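Local structure of peptidoglycan-N-acetylmuramic acid deacetylase PdaA (Bacillus subtilis, 1NY1) at residues A[76-89]-A[121-133]. The protein removes the acetyl group from N-acetylmuramic acid residues of peptidoglycan on the way to the muramic delta-lactam of the spore cortex. Sequence-based numbering, arbitrary orientation.
Sequences VTGHFVKDQPQLIK and DSVNEEVYKITGK
V123, in the middle of helix 113-131, opens the contact against V76 and G78. Its CG1 lies 4.1 Å from V76 CG2, where strand 73-76 ends, while its other methyl, CG2, faces the backbone N of G78. With no side chain at G78, the two backbones come near here, G78 CA to V123 CA being 5.5 Å.

One turn on, E126 reaches across with CG anti to its backbone N (chi1 -170°), and CG presses on V81 CG1 at 3.2 Å, an unusually short approach for two carbons. The chain then bends, and its carboxylate carbon CD lies 3.6 Å from K82 CD, the two side chains lying roughly at right angles. K82 NZ stays 4.0 Å from E126 OE2, too far for a salt bridge. Water does the bridging: one molecule donates to both V81 O and E126 OE1, and a second donates to E126 OE2 while accepting from K129 NZ and, weakly, from K82 NZ.

V127 carries the apolar seam on, its CG2 against V81 CG2 and its CG1 near I88 CG2. I130 is the knob, set in a hole formed by V81, P85, I88 and K89: CD1 touches V81 CG1 at 3.7 Å and P85 CB, while CG2 sits near P85 O. K89 kinks twice along its chain to fold over I130, and NZ donates to I130 O at 3.0 Å, near the helix's C-terminal end. T131 finishes with CG2 on I88 CG2, 3.8 Å away, while its OG1 accepts from K133 N in an ST turn.

Helix 78-83 runs nearly parallel to helix 121-131 (16°), and helix 85-89 turns across it at 77°. Such helices packed outside parallel strands belong to the NodB-type deacetylase fold, a distorted beta/alpha barrel; I98 of strand 97-100 backs V76 and I88, and the metal ligand H101 follows that strand.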
ATOM      1  N   VAL A  76       7.198   0.506  -3.457  1.00  9.98           N
ATOM      2  CA  VAL A  76       8.453   1.250  -3.492  1.00  9.83           C
ATOM      3  C   VAL A  76       8.673   2.114  -4.731  1.00 10.15           C
ATOM      4  O   VAL A  76       8.129   1.841  -5.801  1.00 10.66           O
ATOM      5  CB  VAL A  76       9.646   0.267  -3.350  1.00 10.88           C
ATOM      6  CG1 VAL A  76       9.510  -0.523  -2.051  1.00 11.66           C
ATOM      7  CG2 VAL A  76       9.685  -0.695  -4.540  1.00 10.83           C
ATOM      8  N   THR A  77       9.464   3.171  -4.565  1.00 10.90           N
ATOM      9  CA  THR A  77       9.796   4.071  -5.664  1.00 13.09           C
ATOM     10  C   THR A  77      11.196   3.729  -6.146  1.00 12.49           C
ATOM     11  O   THR A  77      11.932   3.009  -5.471  1.00 12.10           O
ATOM     12  CB  THR A  77       9.806   5.559  -5.221  1.00 12.14           C
ATOM     13  OG1 THR A  77      10.863   5.767  -4.273  1.00 12.78           O
ATOM     14  CG2 THR A  77       8.478   5.941  -4.599  1.00 13.80           C
ATOM     15  N   GLY A  78      11.562   4.255  -7.309  1.00 14.03           N
ATOM     16  CA  GLY A  78      12.885   3.994  -7.840  1.00 13.84           C
ATOM     17  C   GLY A  78      13.972   4.381  -6.851  1.00 14.53           C
ATOM     18  O   GLY A  78      14.922   3.630  -6.630  1.00 14.23           O
ATOM     19  N   HIS A  79      13.830   5.552  -6.237  1.00 15.05           N
ATOM     20  CA  HIS A  79      14.823   6.017  -5.278  1.00 17.68           C
ATOM     21  C   HIS A  79      15.014   5.064  -4.106  1.00 16.60           C
ATOM     22  O   HIS A  79      16.144   4.777  -3.711  1.00 16.11           O
ATOM     23  CB  HIS A  79      14.451   7.392  -4.724  1.00 20.34           C
ATOM     24  CG  HIS A  79      15.342   7.836  -3.604  1.00 24.94           C
ATOM     25  ND1 HIS A  79      16.658   8.200  -3.799  1.00 26.59           N
ATOM     26  CD2 HIS A  79      15.128   7.902  -2.269  1.00 24.69           C
ATOM     27  CE1 HIS A  79      17.216   8.468  -2.632  1.00 27.08           C
ATOM     28  NE2 HIS A  79      16.310   8.294  -1.687  1.00 26.09           N
ATOM     29  N   PHE A  80      13.909   4.592  -3.537  1.00 14.73           N
ATOM     30  CA  PHE A  80      13.985   3.684  -2.403  1.00 13.97           C
ATOM     31  C   PHE A  80      14.748   2.416  -2.770  1.00 12.78           C
ATOM     32  O   PHE A  80      15.619   1.960  -2.024  1.00 13.18           O
ATOM     33  CB  PHE A  80      12.586   3.303  -1.919  1.00 12.64           C
ATOM     34  CG  PHE A  80      12.593   2.496  -0.656  1.00 11.81           C
ATOM     35  CD1 PHE A  80      12.765   3.116   0.577  1.00 12.22           C
ATOM     36  CD2 PHE A  80      12.490   1.112  -0.702  1.00 13.82           C
ATOM     37  CE1 PHE A  80      12.838   2.368   1.750  1.00 11.92           C
ATOM     38  CE2 PHE A  80      12.562   0.351   0.463  1.00 13.29           C
ATOM     39  CZ  PHE A  80      12.738   0.982   1.692  1.00 11.78           C
ATOM     40  N   VAL A  81      14.410   1.843  -3.921  1.00 11.68           N
ATOM     41  CA  VAL A  81      15.061   0.625  -4.384  1.00 12.77           C
ATOM     42  C   VAL A  81      16.561   0.840  -4.584  1.00 13.22           C
ATOM     43  O   VAL A  81      17.373   0.040  -4.130  1.00 14.26           O
ATOM     44  CB  VAL A  81      14.426   0.126  -5.707  1.00 13.48           C
ATOM     45  CG1 VAL A  81      15.194  -1.076  -6.237  1.00 13.43           C
ATOM     46  CG2 VAL A  81      12.971  -0.256  -5.470  1.00 12.42           C
ATOM     47  N   LYS A  82      16.921   1.926  -5.255  1.00 15.59           N
ATOM     48  CA  LYS A  82      18.321   2.236  -5.511  1.00 15.90           C
ATOM     49  C   LYS A  82      19.079   2.585  -4.226  1.00 15.88           C
ATOM     50  O   LYS A  82      20.254   2.252  -4.077  1.00 14.35           O
ATOM     51  CB  LYS A  82      18.424   3.406  -6.492  1.00 17.23           C
ATOM     52  CG  LYS A  82      17.681   3.194  -7.815  1.00 20.48           C
ATOM     53  CD  LYS A  82      18.503   2.416  -8.832  1.00 22.39           C
ATOM     54  CE  LYS A  82      19.627   3.278  -9.410  1.00 24.66           C
ATOM     55  NZ  LYS A  82      20.446   2.532 -10.412  1.00 25.97           N
ATOM     56  N   ASP A  83      18.407   3.249  -3.293  1.00 15.63           N
ATOM     57  CA  ASP A  83      19.056   3.652  -2.049  1.00 16.14           C
ATOM     58  C   ASP A  83      19.109   2.568  -0.972  1.00 15.59           C
ATOM     59  O   ASP A  83      20.039   2.539  -0.161  1.00 15.20           O
ATOM     60  CB  ASP A  83      18.358   4.901  -1.492  1.00 19.54           C
ATOM     61  CG  ASP A  83      19.081   5.488  -0.303  1.00 21.66           C
ATOM     62  OD1 ASP A  83      20.271   5.844  -0.450  1.00 21.71           O
ATOM     63  OD2 ASP A  83      18.462   5.598   0.781  1.00 21.91           O
ATOM     64  N   GLN A  84      18.129   1.669  -0.974  1.00 13.53           N
ATOM     65  CA  GLN A  84      18.052   0.620   0.041  1.00 14.57           C
ATOM     66  C   GLN A  84      17.958  -0.818  -0.482  1.00 16.03           C
ATOM     67  O   GLN A  84      17.031  -1.556  -0.128  1.00 14.67           O
ATOM     68  CB  GLN A  84      16.849   0.894   0.944  1.00 14.03           C
ATOM     69  CG  GLN A  84      16.915   2.223   1.680  1.00 15.45           C
ATOM     70  CD  GLN A  84      18.030   2.256   2.701  1.00 16.40           C
ATOM     71  OE1 GLN A  84      18.272   1.272   3.399  1.00 17.62           O
ATOM     72  NE2 GLN A  84      18.704   3.396   2.812  1.00 18.19           N
ATOM     73  N   PRO A  85      18.933  -1.246  -1.300  1.00 16.80           N
ATOM     74  CA  PRO A  85      18.960  -2.599  -1.875  1.00 17.76           C
ATOM     75  C   PRO A  85      18.808  -3.723  -0.844  1.00 16.64           C
ATOM     76  O   PRO A  85      18.069  -4.684  -1.068  1.00 16.56           O
ATOM     77  CB  PRO A  85      20.323  -2.658  -2.566  1.00 17.97           C
ATOM     78  CG  PRO A  85      20.621  -1.221  -2.876  1.00 22.41           C
ATOM     79  CD  PRO A  85      20.153  -0.501  -1.650  1.00 17.69           C
ATOM     80  N   GLN A  86      19.512  -3.606   0.278  1.00 15.77           N
ATOM     81  CA  GLN A  86      19.452  -4.628   1.314  1.00 17.64           C
ATOM     82  C   GLN A  86      18.046  -4.792   1.890  1.00 17.41           C
ATOM     83  O   GLN A  86      17.620  -5.912   2.175  1.00 16.72           O
ATOM     84  CB  GLN A  86      20.449  -4.312   2.433  1.00 21.50           C
ATOM     85  CG  GLN A  86      21.882  -4.163   1.936  1.00 28.41           C
ATOM     86  CD  GLN A  86      22.898  -4.118   3.062  1.00 33.12           C
ATOM     87  OE1 GLN A  86      22.802  -3.292   3.974  1.00 36.85           O
ATOM     88  NE2 GLN A  86      23.886  -5.008   3.001  1.00 34.45           N
ATOM     89  N   LEU A  87      17.326  -3.686   2.058  1.00 15.52           N
ATOM     90  CA  LEU A  87      15.968  -3.757   2.584  1.00 15.81           C
ATOM     91  C   LEU A  87      15.046  -4.444   1.583  1.00 14.82           C
ATOM     92  O   LEU A  87      14.194  -5.246   1.959  1.00 15.40           O
ATOM     93  CB  LEU A  87      15.435  -2.359   2.906  1.00 13.71           C
ATOM     94  CG  LEU A  87      16.012  -1.699   4.161  1.00 13.22           C
ATOM     95  CD1 LEU A  87      15.485  -0.279   4.279  1.00 15.72           C
ATOM     96  CD2 LEU A  87      15.634  -2.510   5.391  1.00 15.61           C
ATOM     97  N   ILE A  88      15.219  -4.125   0.305  1.00 14.62           N
ATOM     98  CA  ILE A  88      14.405  -4.732  -0.740  1.00 14.50           C
ATOM     99  C   ILE A  88      14.617  -6.237  -0.702  1.00 14.05           C
ATOM    100  O   ILE A  88      13.677  -7.016  -0.859  1.00 16.43           O
ATOM    101  CB  ILE A  88      14.812  -4.222  -2.140  1.00 15.62           C
ATOM    102  CG1 ILE A  88      14.415  -2.750  -2.302  1.00 15.26           C
ATOM    103  CG2 ILE A  88      14.190  -5.106  -3.216  1.00 13.99           C
ATOM    104  CD1 ILE A  88      12.912  -2.487  -2.189  1.00 15.86           C
ATOM    105  N   LYS A  89      15.867  -6.636  -0.494  1.00 14.32           N
ATOM    106  CA  LYS A  89      16.217  -8.049  -0.435  1.00 15.92           C
ATOM    107  C   LYS A  89      15.526  -8.701   0.766  1.00 15.65           C
ATOM    108  O   LYS A  89      15.041  -9.831   0.674  1.00 15.20           O
ATOM    109  CB  LYS A  89      17.739  -8.204  -0.323  1.00 17.42           C
ATOM    110  CG  LYS A  89      18.258  -9.599  -0.656  1.00 21.18           C
ATOM    111  CD  LYS A  89      18.878  -9.656  -2.054  1.00 24.78           C
ATOM    112  CE  LYS A  89      20.181  -8.858  -2.124  1.00 23.88           C
ATOM    113  NZ  LYS A  89      20.827  -8.938  -3.469  1.00 22.54           N
ATOM    114  N   ASP A 121       8.084  -0.169 -15.375  1.00 15.46           N
ATOM    115  CA  ASP A 121       9.018  -1.249 -15.648  1.00 16.40           C
ATOM    116  C   ASP A 121      10.369  -1.034 -14.986  1.00 15.85           C
ATOM    117  O   ASP A 121      10.983  -1.985 -14.506  1.00 14.94           O
ATOM    118  CB  ASP A 121       9.239  -1.437 -17.145  1.00 19.45           C
ATOM    119  CG  ASP A 121      10.255  -2.527 -17.436  1.00 20.79           C
ATOM    120  OD1 ASP A 121       9.981  -3.700 -17.104  1.00 21.82           O
ATOM    121  OD2 ASP A 121      11.332  -2.215 -17.981  1.00 23.34           O
ATOM    122  N   SER A 122      10.829   0.213 -14.963  1.00 15.04           N
ATOM    123  CA  SER A 122      12.120   0.524 -14.367  1.00 16.38           C
ATOM    124  C   SER A 122      12.211   0.072 -12.909  1.00 16.50           C
ATOM    125  O   SER A 122      13.267  -0.374 -12.459  1.00 17.15           O
ATOM    126  CB  SER A 122      12.417   2.024 -14.489  1.00 18.24           C
ATOM    127  OG  SER A 122      11.397   2.815 -13.901  1.00 24.76           O
ATOM    128  N   VAL A 123      11.111   0.170 -12.170  1.00 14.98           N
ATOM    129  CA  VAL A 123      11.119  -0.259 -10.773  1.00 13.47           C
ATOM    130  C   VAL A 123      11.302  -1.774 -10.700  1.00 13.48           C
ATOM    131  O   VAL A 123      12.157  -2.266  -9.966  1.00 12.36           O
ATOM    132  CB  VAL A 123       9.810   0.142 -10.043  1.00 13.35           C
ATOM    133  CG1 VAL A 123       9.816  -0.406  -8.613  1.00 14.11           C
ATOM    134  CG2 VAL A 123       9.683   1.656 -10.011  1.00 12.73           C
ATOM    135  N   ASN A 124      10.508  -2.508 -11.476  1.00 14.24           N
ATOM    136  CA  ASN A 124      10.596  -3.968 -11.497  1.00 15.10           C
ATOM    137  C   ASN A 124      11.985  -4.409 -11.946  1.00 15.03           C
ATOM    138  O   ASN A 124      12.554  -5.357 -11.400  1.00 15.26           O
ATOM    139  CB  ASN A 124       9.539  -4.545 -12.442  1.00 15.29           C
ATOM    140  CG  ASN A 124       8.129  -4.324 -11.937  1.00 19.08           C
ATOM    141  OD1 ASN A 124       7.168  -4.365 -12.707  1.00 22.01           O
ATOM    142  ND2 ASN A 124       7.995  -4.096 -10.634  1.00 18.54           N
ATOM    143  N   GLU A 125      12.523  -3.709 -12.942  1.00 15.69           N
ATOM    144  CA  GLU A 125      13.850  -4.002 -13.476  1.00 16.05           C
ATOM    145  C   GLU A 125      14.886  -3.977 -12.350  1.00 16.75           C
ATOM    146  O   GLU A 125      15.648  -4.928 -12.178  1.00 16.97           O
ATOM    147  CB  GLU A 125      14.216  -2.973 -14.558  1.00 17.51           C
ATOM    148  CG  GLU A 125      15.668  -3.013 -15.053  1.00 18.82           C
ATOM    149  CD  GLU A 125      15.897  -3.962 -16.222  1.00 18.74           C
ATOM    150  OE1 GLU A 125      14.948  -4.648 -16.655  1.00 20.03           O
ATOM    151  OE2 GLU A 125      17.043  -4.017 -16.714  1.00 17.60           O
ATOM    152  N   GLU A 126      14.899  -2.890 -11.581  1.00 15.41           N
ATOM    153  CA  GLU A 126      15.845  -2.739 -10.479  1.00 15.74           C
ATOM    154  C   GLU A 126      15.583  -3.739  -9.354  1.00 14.31           C
ATOM    155  O   GLU A 126      16.520  -4.283  -8.762  1.00 12.67           O
ATOM    156  CB  GLU A 126      15.789  -1.308  -9.934  1.00 18.05           C
ATOM    157  CG  GLU A 126      16.897  -0.988  -8.945  1.00 21.45           C
ATOM    158  CD  GLU A 126      18.280  -1.110  -9.556  1.00 23.99           C
ATOM    159  OE1 GLU A 126      19.234  -1.389  -8.800  1.00 25.41           O
ATOM    160  OE2 GLU A 126      18.410  -0.916 -10.784  1.00 24.63           O
ATOM    161  N   VAL A 127      14.312  -3.975  -9.048  1.00 13.24           N
ATOM    162  CA  VAL A 127      13.966  -4.933  -8.005  1.00 14.00           C
ATOM    163  C   VAL A 127      14.483  -6.317  -8.407  1.00 15.44           C
ATOM    164  O   VAL A 127      15.052  -7.035  -7.586  1.00 15.05           O
ATOM    165  CB  VAL A 127      12.432  -5.004  -7.782  1.00 13.86           C
ATOM    166  CG1 VAL A 127      12.090  -6.135  -6.810  1.00 14.28           C
ATOM    167  CG2 VAL A 127      11.929  -3.681  -7.233  1.00 15.15           C
ATOM    168  N   TYR A 128      14.297  -6.682  -9.673  1.00 15.75           N
ATOM    169  CA  TYR A 128      14.746  -7.987 -10.148  1.00 16.32           C
ATOM    170  C   TYR A 128      16.258  -8.151 -10.059  1.00 17.11           C
ATOM    171  O   TYR A 128      16.753  -9.225  -9.717  1.00 18.79           O
ATOM    172  CB  TYR A 128      14.285  -8.229 -11.588  1.00 16.52           C
ATOM    173  CG  TYR A 128      14.583  -9.630 -12.079  1.00 15.80           C
ATOM    174  CD1 TYR A 128      15.823  -9.950 -12.642  1.00 16.45           C
ATOM    175  CD2 TYR A 128      13.637 -10.648 -11.948  1.00 16.69           C
ATOM    176  CE1 TYR A 128      16.109 -11.252 -13.065  1.00 13.74           C
ATOM    177  CE2 TYR A 128      13.915 -11.951 -12.363  1.00 15.68           C
ATOM    178  CZ  TYR A 128      15.150 -12.242 -12.921  1.00 15.51           C
ATOM    179  OH  TYR A 128      15.421 -13.526 -13.346  1.00 16.92           O
ATOM    180  N   LYS A 129      16.988  -7.089 -10.376  1.00 19.61           N
ATOM    181  CA  LYS A 129      18.446  -7.111 -10.314  1.00 20.11           C
ATOM    182  C   LYS A 129      18.886  -7.468  -8.900  1.00 20.40           C
ATOM    183  O   LYS A 129      19.931  -8.082  -8.689  1.00 19.49           O
ATOM    184  CB  LYS A 129      19.005  -5.733 -10.678  1.00 21.16           C
ATOM    185  CG  LYS A 129      20.515  -5.614 -10.543  1.00 24.47           C
ATOM    186  CD  LYS A 129      20.978  -4.176 -10.698  1.00 28.53           C
ATOM    187  CE  LYS A 129      22.494  -4.075 -10.591  1.00 31.40           C
ATOM    188  NZ  LYS A 129      22.982  -2.666 -10.693  1.00 34.84           N
ATOM    189  N   ILE A 130      18.072  -7.074  -7.928  1.00 19.05           N
ATOM    190  CA  ILE A 130      18.377  -7.326  -6.528  1.00 18.68           C
ATOM    191  C   ILE A 130      17.873  -8.667  -6.005  1.00 19.19           C
ATOM    192  O   ILE A 130      18.617  -9.416  -5.372  1.00 19.02           O
ATOM    193  CB  ILE A 130      17.775  -6.214  -5.635  1.00 17.60           C
ATOM    194  CG1 ILE A 130      18.399  -4.861  -6.000  1.00 15.22           C
ATOM    195  CG2 ILE A 130      17.998  -6.546  -4.167  1.00 16.78           C
ATOM    196  CD1 ILE A 130      17.726  -3.673  -5.342  1.00 17.57           C
ATOM    197  N   THR A 131      16.608  -8.961  -6.278  1.00 18.77           N
ATOM    198  CA  THR A 131      15.968 -10.181  -5.794  1.00 19.76           C
ATOM    199  C   THR A 131      15.951 -11.360  -6.760  1.00 20.28           C
ATOM    200  O   THR A 131      15.832 -12.509  -6.336  1.00 20.62           O
ATOM    201  CB  THR A 131      14.516  -9.901  -5.420  1.00 18.66           C
ATOM    202  OG1 THR A 131      13.777  -9.609  -6.610  1.00 16.81           O
ATOM    203  CG2 THR A 131      14.431  -8.708  -4.483  1.00 19.21           C
ATOM    204  N   GLY A 132      16.047 -11.077  -8.054  1.00 20.54           N
ATOM    205  CA  GLY A 132      16.005 -12.143  -9.033  1.00 20.15           C
ATOM    206  C   GLY A 132      14.587 -12.675  -9.113  1.00 20.72           C
ATOM    207  O   GLY A 132      14.335 -13.731  -9.693  1.00 19.56           O
ATOM    208  N   LYS A 133      13.652 -11.933  -8.526  1.00 19.85           N
ATOM    209  CA  LYS A 133      12.255 -12.338  -8.525  1.00 19.72           C
ATOM    210  C   LYS A 133      11.343 -11.194  -8.941  1.00 18.28           C
ATOM    211  O   LYS A 133      11.780 -10.050  -9.078  1.00 17.93           O
ATOM    212  CB  LYS A 133      11.859 -12.833  -7.129  1.00 22.77           C
ATOM    213  CG  LYS A 133      12.729 -13.980  -6.628  1.00 25.63           C
ATOM    214  CD  LYS A 133      12.344 -14.413  -5.221  1.00 28.15           C
ATOM    215  CE  LYS A 133      13.301 -15.473  -4.678  1.00 30.28           C
ATOM    216  NZ  LYS A 133      13.322 -16.720  -5.504  1.00 31.09           N
TER
HETATM  217  O   HOH W   1      19.601  -0.919  -5.757  1.00 28.50           O
HETATM  218  O   HOH W   2      21.141  -0.490 -11.151  1.00 26.69           O